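Local coordinates for HD-GYP domain-containing protein (Bdellovibrio bacteriovorus, PDB 3TM8) that binds iron in an HD-GYP domain of the class that hydrolyses the signalling dinucleotide cyclic di-GMP, and is probably a phosphodiesterase or a close relative of one, at residues L212-P217 and I291-V296; N285-L290 and E300-L305. One frame throughout, in Å; residues are numbered along the deposited sequence.

Contact 1 (L212-P217 and I291-V296)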
loop_
_atom_site.group_PDB
_atom_site.type_symbol
_atom_site.label_atom_id
_atom_site.label_comp_id
_atom_site.label_asym_id
_atom_site.label_seq_id
_atom_site.Cartn_x
_atom_site.Cartn_y
_atom_site.Cartn_z
ATOM N N LEU A 212 2.534 0.872 17.943
ATOM C CA LEU A 212 3.762 0.194 17.572
ATOM C C LEU A 212 4.535 0.962 16.508
ATOM O O LEU A 212 3.964 1.384 15.505
ATOM C CB LEU A 212 3.440 -1.209 17.049
ATOM C CG LEU A 212 4.611 -2.089 16.603
ATOM C CD1 LEU A 212 5.557 -2.398 17.759
ATOM C CD2 LEU A 212 4.075 -3.374 16.000
ATOM N N ASN A 213 5.838 1.117 16.716
ATOM C CA ASN A 213 6.724 1.604 15.662
ATOM C C ASN A 213 7.121 0.435 14.769
ATOM O O ASN A 213 7.871 -0.441 15.191
ATOM C CB ASN A 213 7.973 2.252 16.266
ATOM C CG ASN A 213 8.977 2.700 15.213
ATOM O OD1 ASN A 213 8.682 2.724 14.019
ATOM N ND2 ASN A 213 10.171 3.079 15.662
ATOM N N LEU A 214 6.599 0.416 13.545
ATOM C CA LEU A 214 6.851 -0.701 12.638
ATOM C C LEU A 214 8.252 -0.674 12.061
ATOM O O LEU A 214 8.756 -1.683 11.579
ATOM C CB LEU A 214 5.852 -0.700 11.485
ATOM C CG LEU A 214 4.407 -0.978 11.877
ATOM C CD1 LEU A 214 3.524 -0.900 10.653
ATOM C CD2 LEU A 214 4.287 -2.336 12.551
ATOM N N ASN A 215 8.869 0.497 12.099
ATOM C CA ASN A 215 10.167 0.711 11.481
ATOM C C ASN A 215 11.302 0.244 12.389
ATOM O O ASN A 215 12.181 1.022 12.769
ATOM C CB ASN A 215 10.311 2.191 11.113
ATOM C CG ASN A 215 11.520 2.471 10.243
ATOM O OD1 ASN A 215 12.197 3.490 10.418
ATOM N ND2 ASN A 215 11.798 1.579 9.305
ATOM N N GLN A 216 11.260 -1.037 12.746
ATOM C CA GLN A 216 12.318 -1.669 13.524
ATOM C C GLN A 216 12.290 -3.166 13.213
ATOM O O GLN A 216 11.251 -3.696 12.816
ATOM C CB GLN A 216 12.112 -1.418 15.016
ATOM C CG GLN A 216 10.834 -2.009 15.573
ATOM C CD GLN A 216 10.634 -1.698 17.049
ATOM O OE1 GLN A 216 11.540 -1.878 17.864
ATOM N NE2 GLN A 216 9.440 -1.244 17.401
ATOM N N PRO A 217 13.432 -3.851 13.369
ATOM C CA PRO A 217 13.441 -5.294 13.096
ATOM C C PRO A 217 12.621 -6.078 14.118
ATOM O O PRO A 217 12.729 -5.809 15.318
ATOM C CB PRO A 217 14.927 -5.666 13.196
ATOM C CG PRO A 217 15.662 -4.368 12.999
ATOM C CD PRO A 217 14.783 -3.329 13.636
ATOM N N ILE A 291 13.001 -4.820 3.516
ATOM C CA ILE A 291 13.544 -3.704 2.764
ATOM C C ILE A 291 13.130 -2.348 3.343
ATOM O O ILE A 291 13.969 -1.460 3.529
ATOM C CB ILE A 291 13.143 -3.818 1.293
ATOM C CG1 ILE A 291 13.833 -5.035 0.673
ATOM C CG2 ILE A 291 13.486 -2.539 0.543
ATOM C CD1 ILE A 291 13.222 -5.497 -0.632
ATOM N N THR A 292 11.847 -2.206 3.662
ATOM C CA THR A 292 11.298 -0.928 4.109
ATOM C C THR A 292 11.355 -0.708 5.623
ATOM O O THR A 292 11.676 0.393 6.072
ATOM C CB THR A 292 9.865 -0.754 3.587
ATOM O OG1 THR A 292 9.914 -0.642 2.158
ATOM C CG2 THR A 292 9.208 0.502 4.166
ATOM N N PHE A 293 11.062 -1.739 6.412
ATOM C CA PHE A 293 11.010 -1.582 7.867
ATOM C C PHE A 293 12.298 -2.002 8.576
ATOM O O PHE A 293 12.494 -1.638 9.728
ATOM C CB PHE A 293 9.843 -2.369 8.483
ATOM C CG PHE A 293 8.476 -1.913 8.050
ATOM C CD1 PHE A 293 8.152 -0.563 7.975
ATOM C CD2 PHE A 293 7.497 -2.854 7.768
ATOM C CE1 PHE A 293 6.872 -0.161 7.588
ATOM C CE2 PHE A 293 6.219 -2.463 7.387
ATOM C CZ PHE A 293 5.906 -1.117 7.297
ATOM N N GLU A 294 13.160 -2.773 7.916
ATOM C CA GLU A 294 14.345 -3.304 8.595
ATOM C C GLU A 294 15.663 -2.886 7.938
ATOM O O GLU A 294 16.737 -3.275 8.391
ATOM C CB GLU A 294 14.241 -4.835 8.755
ATOM C CG GLU A 294 12.936 -5.255 9.446
ATOM C CD GLU A 294 12.928 -6.673 10.008
ATOM O OE1 GLU A 294 13.980 -7.346 9.989
ATOM O OE2 GLU A 294 11.857 -7.101 10.500
ATOM N N GLY A 295 15.578 -2.075 6.889
ATOM C CA GLY A 295 16.762 -1.518 6.254
ATOM C C GLY A 295 17.652 -2.515 5.527
ATOM O O GLY A 295 18.830 -2.249 5.289
ATOM N N VAL A 296 17.095 -3.659 5.147
ATOM C CA VAL A 296 17.873 -4.661 4.429
ATOM C C VAL A 296 17.991 -4.276 2.954
ATOM O O VAL A 296 16.984 -3.991 2.310
ATOM C CB VAL A 296 17.217 -6.049 4.544
ATOM C CG1 VAL A 296 17.978 -7.080 3.715
ATOM C CG2 VAL A 296 17.122 -6.474 6.008
HETATM O O HOH W 1 14.096 1.014 7.795
#
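Phe293 and Glu294, where helix 276-293 of the helical HD-GYP domain runs out into a loop, pack against Leu214 and Pro217 in the connection between helices 190-202 and 223-240. The phenylalanine can be followed outward along Leu214. Its CB sits 3.4 Å from Leu214 O, and CG and CD1 remain beside the same carbonyl oxygen. Further out the partner becomes aliphatic: CE1 approaches Leu214 CB, and CZ at the tip lies 4.1 Å from Leu214 CD1. With CG turned opposite the carbonyl carbon (chi1 -64°), the ring runs alongside the leucine, the two side chains pointing the same way. Leu214 CB stands over the ring face in a CH-pi contact, 4.1 Å from the centroid and 12° off the normal. The Phe293 ring also meets that of His170, an iron ligand, so this packing reaches the metal site.

The loop keeps its shape through short local turns. Asn213 OD1 accepts from Asn215 N to form an Asx turn, and Asn215 is the centre of an inverse gamma turn closed by a weak bond from Gln216 N to Leu214 O. The carboxamide of Asn215 reaches the helix end through water: ND2 donates to water 1 over 2.8 Å, and that water donates in turn to Thr292 O, which also accepts a hydrogen bond from Lys165 NZ.

Glu294 lies along Pro217 with an extended chain, its carboxylate carbon CD resting 3.4 Å from Pro217 CA. The charge has partners of its own: OE2 forms a salt bridge with Arg289 NH1 and accepts from Leu218 N, while OE1 lies 3.7 Å from Pro217 CB.

Contact 2 (N285-L290 and E300-L305). With FE (Fe (III) ion), chain D; PO4 (phosphate ion), chain C.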
loop_
_atom_site.group_PDB
_atom_site.type_symbol
_atom_site.label_atom_id
_atom_site.label_comp_id
_atom_site.label_asym_id
_atom_site.label_seq_id
_atom_site.Cartn_x
_atom_site.Cartn_y
_atom_site.Cartn_z
ATOM N N ASN A 285 5.036 -9.638 1.498
ATOM C CA ASN A 285 5.163 -8.818 2.681
ATOM C C ASN A 285 6.501 -8.998 3.371
ATOM O O ASN A 285 7.119 -8.025 3.794
ATOM C CB ASN A 285 4.067 -9.136 3.679
ATOM C CG ASN A 285 4.206 -8.321 4.910
ATOM O OD1 ASN A 285 3.998 -7.116 4.863
ATOM N ND2 ASN A 285 4.610 -8.942 6.011
ATOM N N ALA A 286 6.939 -10.245 3.518
ATOM C CA ALA A 286 8.167 -10.514 4.247
ATOM C C ALA A 286 9.321 -9.784 3.575
ATOM O O ALA A 286 10.209 -9.247 4.244
ATOM C CB ALA A 286 8.426 -12.008 4.307
ATOM N N MET A 287 9.306 -9.754 2.244
ATOM C CA MET A 287 10.339 -9.042 1.502
ATOM C C MET A 287 10.283 -7.521 1.740
ATOM O O MET A 287 11.308 -6.907 2.015
ATOM C CB MET A 287 10.309 -9.414 0.011
ATOM C CG MET A 287 10.691 -10.880 -0.248
ATOM S SD MET A 287 12.451 -11.256 -0.068
ATOM C CE MET A 287 13.045 -10.729 -1.672
ATOM N N ASP A 288 9.101 -6.909 1.661
ATOM C CA ASP A 288 9.042 -5.467 1.883
ATOM C C ASP A 288 9.299 -5.100 3.336
ATOM O O ASP A 288 9.849 -4.033 3.606
ATOM C CB ASP A 288 7.740 -4.820 1.413
ATOM C CG ASP A 288 7.832 -3.299 1.418
ATOM O OD1 ASP A 288 8.819 -2.777 0.866
ATOM O OD2 ASP A 288 6.948 -2.623 1.988
ATOM N N ARG A 289 8.910 -5.956 4.281
ATOM C CA ARG A 289 9.248 -5.657 5.672
ATOM C C ARG A 289 10.767 -5.543 5.806
ATOM O O ARG A 289 11.264 -4.606 6.420
ATOM C CB ARG A 289 8.678 -6.662 6.677
ATOM C CG ARG A 289 9.504 -6.755 7.968
ATOM C CD ARG A 289 8.710 -7.278 9.159
ATOM N NE ARG A 289 7.903 -6.232 9.777
ATOM C CZ ARG A 289 8.376 -5.271 10.567
ATOM N NH1 ARG A 289 9.673 -5.207 10.850
ATOM N NH2 ARG A 289 7.545 -4.363 11.064
ATOM N N LEU A 290 11.504 -6.486 5.228
ATOM C CA LEU A 290 12.960 -6.430 5.316
ATOM C C LEU A 290 13.492 -5.145 4.704
ATOM O O LEU A 290 14.324 -4.457 5.296
ATOM C CB LEU A 290 13.624 -7.641 4.641
ATOM C CG LEU A 290 13.401 -8.974 5.352
ATOM C CD1 LEU A 290 14.199 -10.083 4.663
ATOM C CD2 LEU A 290 13.768 -8.879 6.828
ATOM N N GLU A 300 19.844 -8.388 -0.728
ATOM C CA GLU A 300 20.192 -9.265 0.388
ATOM C C GLU A 300 18.955 -9.826 1.074
ATOM O O GLU A 300 19.057 -10.668 1.968
ATOM C CB GLU A 300 21.053 -8.516 1.409
ATOM C CG GLU A 300 22.392 -8.060 0.857
ATOM C CD GLU A 300 23.178 -9.199 0.239
ATOM O OE1 GLU A 300 23.401 -10.214 0.930
ATOM O OE2 GLU A 300 23.566 -9.086 -0.941
ATOM N N ALA A 301 17.784 -9.362 0.655
ATOM C CA ALA A 301 16.535 -9.756 1.306
ATOM C C ALA A 301 16.214 -11.247 1.169
ATOM O O ALA A 301 15.789 -11.879 2.133
ATOM C CB ALA A 301 15.376 -8.897 0.797
ATOM N N ALA A 302 16.402 -11.808 -0.025
ATOM C CA ALA A 302 16.146 -13.233 -0.230
ATOM C C ALA A 302 16.998 -14.100 0.700
ATOM O O ALA A 302 16.480 -15.016 1.346
ATOM C CB ALA A 302 16.374 -13.612 -1.679
ATOM N N LYS A 303 18.295 -13.805 0.770
ATOM C CA LYS A 303 19.203 -14.536 1.652
ATOM C C LYS A 303 18.742 -14.445 3.099
ATOM O O LYS A 303 18.749 -15.439 3.832
ATOM C CB LYS A 303 20.637 -14.007 1.538
ATOM C CG LYS A 303 21.560 -14.561 2.611
ATOM C CD LYS A 303 22.898 -13.841 2.650
ATOM C CE LYS A 303 22.741 -12.452 3.246
ATOM N NZ LYS A 303 24.039 -11.747 3.333
ATOM N N LYS A 304 18.349 -13.246 3.515
ATOM C CA LYS A 304 17.919 -13.042 4.892
ATOM C C LYS A 304 16.710 -13.889 5.253
ATOM O O LYS A 304 16.671 -14.493 6.324
ATOM C CB LYS A 304 17.637 -11.563 5.164
ATOM C CG LYS A 304 18.883 -10.737 5.425
ATOM C CD LYS A 304 18.563 -9.520 6.280
ATOM C CE LYS A 304 18.366 -9.883 7.755
ATOM N NZ LYS A 304 17.300 -10.905 7.980
ATOM N N LEU A 305 15.718 -13.932 4.369
ATOM C CA LEU A 305 14.574 -14.805 4.595
ATOM C C LEU A 305 15.003 -16.273 4.700
ATOM O O LEU A 305 14.498 -17.016 5.536
ATOM C CB LEU A 305 13.536 -14.650 3.485
ATOM C CG LEU A 305 12.737 -13.350 3.511
ATOM C CD1 LEU A 305 11.646 -13.408 2.474
ATOM C CD2 LEU A 305 12.136 -13.156 4.886
HETATM FE FE FE D . 2.910 -5.863 6.210
HETATM P P PO4 C . 4.331 -6.223 9.016
HETATM O O1 PO4 C . 5.231 -5.516 9.997
HETATM O O2 PO4 C . 4.340 -5.568 7.656
HETATM O O3 PO4 C . 4.851 -7.655 8.746
HETATM O O4 PO4 C . 2.946 -6.378 9.607
HETATM O O HOH W 2 2.292 -7.535 7.056
#
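Helices 285-290 and 301-305 meet at 112° with their axes 9.8 Å apart at closest approach, and the small side chain of Ala301 lets its CA come within 6.2 Å of Met287 CA. The side-chain contacts are apolar, with no hydrogen bond across. Leu305 reaches three residues of the other helix: CD1 lies against the sulfur of the methionine, 3.4 Å from Met287 SD, and CD2 lies 3.7 Å from Leu290 CD1 while also touching Ala286 CB. Met287 bends about CB-CG (chi2 -74°) and again about CG-SD, which lays SD and CE over Ala301 CB and brings CE up to the backbone N of Ala302. Beyond them Leu321 and Leu325 of helix 315-325 cover the methionine. Leu290 CD1 is held between Leu305, Lys304 CB and the carbonyl of Ala301, whose O is 3.5 Å away.

Another side of helix 285-290 is polar and faces the iron centre. Asn285 divides its amide between two tasks: OD1 coordinates iron at 2.1 Å, and ND2 donates to phosphate O3 in a nearly straight bond (169°). His170, His203, Asp204, a phosphate oxygen and water 2 complete the six ligands. One turn later, Arg289 brings NE and NH2 both to phosphate O1, each at 2.8 Å, the anion lying at the edge of the guanidinium in its plane.

Segment 285-290 thus uses apolar side chains to join helix 301-308, and an amide and a guanidinium to hold metal and anion. The phosphate probably came from the crystallisation liquor, but its binding to both iron and arginine is consistent with a pocket for a substrate phosphate.

How the contacts relate
Both contacts use helix 276-293: contact 2 takes residues 285-290 in its C-terminal half, and contact 1 the end that follows. Both are partly buried, contact 2 more so, with four of its seven touching residues buried against two of seven in contact 1. Contact 2 is the more thoroughly apolar, a helix-helix packing without a hydrogen bond across it, whereas contact 1 joins a loop to a helix end through a ring face, backbone carbonyls and a bridging water. Arg289 ties the two together, since the arginine that grips the phosphate also bonds Leu214 O and Gln216 O of the loop. Val296 adds a second junction: its N probably bonds Leu290 O, and its methyl groups pack on Ala301 and Lys304. The iron centre is flanked by Phe293 and liganded by Asn285.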